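Local coordinates for protein luciferase-like enzymeAMP-CoA-ligase (Zophobas atratus, PDB 4W8O) that probably activates carboxylic acids with ATP as an AMP-forming CoA ligase related to the beetle luciferases, at residues S19-Y31 against G230-S242. Numbering follows the deposited sequence.
Sequences SFGEFLFECCEKY and GMAILGRTFLDGS
F238 pushes its ring into helix 20-30 as a knob among F23, L24, C27 and C28. L24 CD2 lies over one face of the F238 ring, 3.9 Å from its centroid, a CH-pi contact; C27 CB meets that ring at its edge, and C28 SG approaches F238 CE2 obliquely at 3.7 Å. One turn before C27, F23 has CG anti to its own N (chi1 171°), which carries the ring across to helix 228-239: F23 CZ is 3.6 Å from G235 O, near the ring plane, and 3.8 Å from L239 CB. C27 SG sits above one face of the F23 ring, toward its rim. At the far end the Y31 ring lies flat on the turn after the second helix, with G241 CA 3.6 Å from its centroid and G241 N over the same face. K30 CB packs on the opposite face, and K30 NZ donates to Y31 OH at 2.8 Å. With Y31 cut back to an alanine, the G241 turn would probably lose the ring face packed on it, and K30 NZ the hydroxyl it donates to. G241, at positive phi, is the C-prime residue of a Schellman motif, with S242 N bonded to T237 O, while R236 bridges to D240. The first helix starts with a capping box between S19 and E22. I88 of helix 85-92 touches both L24 and F238, and Y48 meets the F238 ring edge-to-face. The helix segments cross at 44°, their axes 9.6 Å apart, as buried helix-helix packing in the AMP-binding domain of the ANL superfamily; A232, on the second helix, lines the pocket holding the polyether ligand.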
loop_
_atom_site.group_PDB
_atom_site.type_symbol
_atom_site.label_atom_id
_atom_site.label_comp_id
_atom_site.label_asym_id
_atom_site.label_seq_id
_atom_site.Cartn_x
_atom_site.Cartn_y
_atom_site.Cartn_z
ATOM N N SER A 19 -13.460 8.963 8.133
ATOM C CA SER A 19 -12.450 9.379 7.190
ATOM C C SER A 19 -11.154 8.642 7.506
ATOM O O SER A 19 -10.975 8.122 8.596
ATOM C CB SER A 19 -12.242 10.888 7.258
ATOM O OG SER A 19 -11.642 11.257 8.490
ATOM N N PHE A 20 -10.255 8.615 6.532
ATOM C CA PHE A 20 -8.929 8.019 6.684
ATOM C C PHE A 20 -8.144 8.773 7.761
ATOM O O PHE A 20 -7.432 8.158 8.537
ATOM C CB PHE A 20 -8.189 8.035 5.328
ATOM C CG PHE A 20 -6.808 7.436 5.362
ATOM C CD1 PHE A 20 -6.577 6.198 5.944
ATOM C CD2 PHE A 20 -5.739 8.102 4.777
ATOM C CE1 PHE A 20 -5.306 5.649 5.967
ATOM C CE2 PHE A 20 -4.467 7.557 4.790
ATOM C CZ PHE A 20 -4.248 6.326 5.383
ATOM N N GLY A 21 -8.297 10.096 7.814
ATOM C CA GLY A 21 -7.683 10.913 8.864
ATOM C C GLY A 21 -8.160 10.583 10.272
ATOM O O GLY A 21 -7.352 10.443 11.188
ATOM N N GLU A 22 -9.471 10.470 10.441
ATOM C CA GLU A 22 -10.062 10.065 11.724
ATOM C C GLU A 22 -9.574 8.674 12.144
ATOM O O GLU A 22 -9.288 8.426 13.323
ATOM C CB GLU A 22 -11.595 10.079 11.642
ATOM C CG GLU A 22 -12.191 11.480 11.560
ATOM C CD GLU A 22 -13.684 11.489 11.234
ATOM O OE1 GLU A 22 -14.138 10.686 10.385
ATOM O OE2 GLU A 22 -14.419 12.312 11.832
ATOM N N PHE A 23 -9.486 7.769 11.173
ATOM C CA PHE A 23 -8.919 6.447 11.409
ATOM C C PHE A 23 -7.521 6.550 12.015
ATOM O O PHE A 23 -7.275 6.055 13.106
ATOM C CB PHE A 23 -8.871 5.652 10.106
ATOM C CG PHE A 23 -8.104 4.366 10.208
ATOM C CD1 PHE A 23 -8.673 3.248 10.808
ATOM C CD2 PHE A 23 -6.819 4.263 9.681
ATOM C CE1 PHE A 23 -7.971 2.061 10.902
ATOM C CE2 PHE A 23 -6.118 3.072 9.765
ATOM C CZ PHE A 23 -6.694 1.973 10.384
ATOM N N LEU A 24 -6.616 7.214 11.310
ATOM C CA LEU A 24 -5.226 7.300 11.749
ATOM C C LEU A 24 -5.106 7.942 13.134
ATOM O O LEU A 24 -4.325 7.489 13.974
ATOM C CB LEU A 24 -4.398 8.088 10.736
ATOM C CG LEU A 24 -4.240 7.464 9.346
ATOM C CD1 LEU A 24 -3.693 8.489 8.370
ATOM C CD2 LEU A 24 -3.343 6.237 9.381
ATOM N N PHE A 25 -5.889 8.999 13.350
ATOM C CA PHE A 25 -5.932 9.740 14.621
ATOM C C PHE A 25 -6.374 8.831 15.770
ATOM O O PHE A 25 -5.703 8.743 16.803
ATOM C CB PHE A 25 -6.900 10.923 14.484
ATOM C CG PHE A 25 -6.766 11.966 15.562
ATOM C CD1 PHE A 25 -5.891 13.034 15.408
ATOM C CD2 PHE A 25 -7.546 11.904 16.707
ATOM C CE1 PHE A 25 -5.771 14.005 16.394
ATOM C CE2 PHE A 25 -7.442 12.878 17.687
ATOM C CZ PHE A 25 -6.555 13.931 17.533
ATOM N N GLU A 26 -7.499 8.144 15.566
ATOM C CA GLU A 26 -8.032 7.201 16.555
ATOM C C GLU A 26 -7.032 6.089 16.877
ATOM O O GLU A 26 -6.864 5.726 18.044
ATOM C CB GLU A 26 -9.343 6.592 16.048
ATOM C CG GLU A 26 -9.945 5.521 16.949
ATOM C CD GLU A 26 -11.080 4.747 16.284
ATOM O OE1 GLU A 26 -11.645 5.230 15.275
ATOM O OE2 GLU A 26 -11.406 3.645 16.778
ATOM N N CYS A 27 -6.373 5.554 15.845
ATOM C CA CYS A 27 -5.361 4.521 16.042
ATOM C C CYS A 27 -4.225 5.040 16.920
ATOM O O CYS A 27 -3.790 4.353 17.837
ATOM C CB CYS A 27 -4.816 4.022 14.701
ATOM S SG CYS A 27 -5.976 2.983 13.789
ATOM N N CYS A 28 -3.765 6.261 16.653
ATOM C CA CYS A 28 -2.729 6.887 17.477
ATOM C C CYS A 28 -3.126 6.966 18.958
ATOM O O CYS A 28 -2.319 6.634 19.822
ATOM C CB CYS A 28 -2.364 8.283 16.953
ATOM S SG CYS A 28 -1.293 8.292 15.485
ATOM N N GLU A 29 -4.355 7.399 19.248
ATOM C CA GLU A 29 -4.832 7.503 20.636
ATOM C C GLU A 29 -4.901 6.143 21.308
ATOM O O GLU A 29 -4.512 5.983 22.463
ATOM C CB GLU A 29 -6.216 8.161 20.696
ATOM C CG GLU A 29 -6.183 9.639 20.368
ATOM C CD GLU A 29 -7.552 10.312 20.354
ATOM O OE1 GLU A 29 -8.533 9.688 19.888
ATOM O OE2 GLU A 29 -7.635 11.485 20.785
ATOM N N LYS A 30 -5.409 5.167 20.569
ATOM C CA LYS A 30 -5.623 3.828 21.092
ATOM C C LYS A 30 -4.301 3.147 21.434
ATOM O O LYS A 30 -4.190 2.481 22.466
ATOM C CB LYS A 30 -6.402 2.997 20.068
ATOM C CG LYS A 30 -7.186 1.851 20.662
ATOM C CD LYS A 30 -7.895 1.029 19.597
ATOM C CE LYS A 30 -8.451 -0.260 20.197
ATOM N NZ LYS A 30 -8.633 -1.344 19.188
ATOM N N TYR A 31 -3.294 3.332 20.577
ATOM C CA TYR A 31 -2.014 2.629 20.712
ATOM C C TYR A 31 -0.849 3.559 21.029
ATOM O O TYR A 31 0.282 3.278 20.644
ATOM C CB TYR A 31 -1.731 1.838 19.428
ATOM C CG TYR A 31 -2.876 0.918 19.067
ATOM C CD1 TYR A 31 -3.197 -0.166 19.882
ATOM C CD2 TYR A 31 -3.649 1.138 17.926
ATOM C CE1 TYR A 31 -4.246 -1.007 19.568
ATOM C CE2 TYR A 31 -4.704 0.302 17.610
ATOM C CZ TYR A 31 -4.995 -0.768 18.433
ATOM O OH TYR A 31 -6.034 -1.608 18.129
ATOM N N GLY A 230 3.117 -0.094 0.120
ATOM C CA GLY A 230 3.605 0.844 1.127
ATOM C C GLY A 230 2.466 1.465 1.938
ATOM O O GLY A 230 2.466 1.420 3.167
ATOM N N MET A 231 1.497 2.043 1.235
ATOM C CA MET A 231 0.361 2.713 1.867
ATOM C C MET A 231 -0.539 1.736 2.606
ATOM O O MET A 231 -1.010 2.041 3.702
ATOM C CB MET A 231 -0.474 3.472 0.816
ATOM C CG MET A 231 0.160 4.763 0.337
ATOM S SD MET A 231 0.276 5.996 1.650
ATOM C CE MET A 231 -1.450 6.359 1.963
ATOM N N ALA A 232 -0.790 0.572 2.005
ATOM C CA ALA A 232 -1.633 -0.436 2.639
ATOM C C ALA A 232 -0.980 -1.009 3.917
ATOM O O ALA A 232 -1.678 -1.275 4.908
ATOM C CB ALA A 232 -1.998 -1.541 1.656
ATOM N N ILE A 233 0.347 -1.180 3.911
ATOM C CA ILE A 233 1.043 -1.672 5.111
ATOM C C ILE A 233 0.946 -0.628 6.232
ATOM O O ILE A 233 0.632 -0.964 7.365
ATOM C CB ILE A 233 2.503 -2.089 4.825
ATOM C CG1 ILE A 233 2.536 -3.391 4.018
ATOM C CG2 ILE A 233 3.280 -2.301 6.117
ATOM C CD1 ILE A 233 3.872 -3.673 3.361
ATOM N N LEU A 234 1.166 0.639 5.911
ATOM C CA LEU A 234 1.019 1.688 6.912
ATOM C C LEU A 234 -0.384 1.642 7.548
ATOM O O LEU A 234 -0.514 1.578 8.771
ATOM C CB LEU A 234 1.303 3.066 6.303
ATOM C CG LEU A 234 1.178 4.284 7.241
ATOM C CD1 LEU A 234 2.125 5.412 6.831
ATOM C CD2 LEU A 234 -0.250 4.818 7.329
ATOM N N GLY A 235 -1.421 1.668 6.717
ATOM C CA GLY A 235 -2.796 1.584 7.205
ATOM C C GLY A 235 -3.053 0.369 8.085
ATOM O O GLY A 235 -3.665 0.481 9.150
ATOM N N ARG A 236 -2.561 -0.781 7.631
ATOM C CA ARG A 236 -2.734 -2.056 8.321
ATOM C C ARG A 236 -2.005 -2.115 9.672
ATOM O O ARG A 236 -2.526 -2.700 10.614
ATOM C CB ARG A 236 -2.293 -3.215 7.403
ATOM C CG ARG A 236 -2.185 -4.578 8.054
ATOM C CD ARG A 236 -3.506 -5.085 8.613
ATOM N NE ARG A 236 -3.299 -6.372 9.281
ATOM C CZ ARG A 236 -2.808 -6.521 10.512
ATOM N NH1 ARG A 236 -2.478 -5.474 11.263
ATOM N NH2 ARG A 236 -2.647 -7.737 11.002
ATOM N N THR A 237 -0.819 -1.516 9.776
ATOM C CA THR A 237 -0.101 -1.522 11.054
ATOM C C THR A 237 -0.745 -0.571 12.066
ATOM O O THR A 237 -0.783 -0.869 13.264
ATOM C CB THR A 237 1.403 -1.192 10.909
ATOM O OG1 THR A 237 1.571 0.092 10.307
ATOM C CG2 THR A 237 2.121 -2.257 10.080
ATOM N N PHE A 238 -1.238 0.570 11.589
ATOM C CA PHE A 238 -1.998 1.483 12.446
ATOM C C PHE A 238 -3.222 0.776 13.036
ATOM O O PHE A 238 -3.521 0.936 14.215
ATOM C CB PHE A 238 -2.452 2.720 11.668
ATOM C CG PHE A 238 -1.495 3.874 11.740
ATOM C CD1 PHE A 238 -0.272 3.829 11.077
ATOM C CD2 PHE A 238 -1.826 5.021 12.448
ATOM C CE1 PHE A 238 0.606 4.896 11.134
ATOM C CE2 PHE A 238 -0.951 6.094 12.509
ATOM C CZ PHE A 238 0.266 6.033 11.855
ATOM N N LEU A 239 -3.890 -0.031 12.212
ATOM C CA LEU A 239 -5.187 -0.610 12.548
ATOM C C LEU A 239 -5.206 -1.337 13.887
ATOM O O LEU A 239 -6.185 -1.222 14.618
ATOM C CB LEU A 239 -5.659 -1.552 11.431
ATOM C CG LEU A 239 -7.052 -2.181 11.597
ATOM C CD1 LEU A 239 -7.735 -2.333 10.245
ATOM C CD2 LEU A 239 -6.991 -3.526 12.303
ATOM N N ASP A 240 -4.144 -2.079 14.201
ATOM C CA ASP A 240 -4.053 -2.834 15.462
ATOM C C ASP A 240 -2.792 -2.511 16.276
ATOM O O ASP A 240 -2.344 -3.322 17.106
ATOM C CB ASP A 240 -4.144 -4.345 15.192
ATOM C CG ASP A 240 -2.918 -4.901 14.495
ATOM O OD1 ASP A 240 -1.994 -4.143 14.147
ATOM O OD2 ASP A 240 -2.873 -6.125 14.299
ATOM N N GLY A 241 -2.225 -1.330 16.032
ATOM C CA GLY A 241 -1.102 -0.837 16.807
ATOM C C GLY A 241 0.168 -1.641 16.638
ATOM O O GLY A 241 0.982 -1.710 17.551
ATOM N N SER A 242 0.339 -2.242 15.467
ATOM C CA SER A 242 1.565 -2.950 15.141
ATOM C C SER A 242 2.669 -1.970 14.761
ATOM O O SER A 242 2.447 -0.761 14.691
ATOM C CB SER A 242 1.310 -3.905 13.987
ATOM O OG SER A 242 0.308 -4.845 14.325
#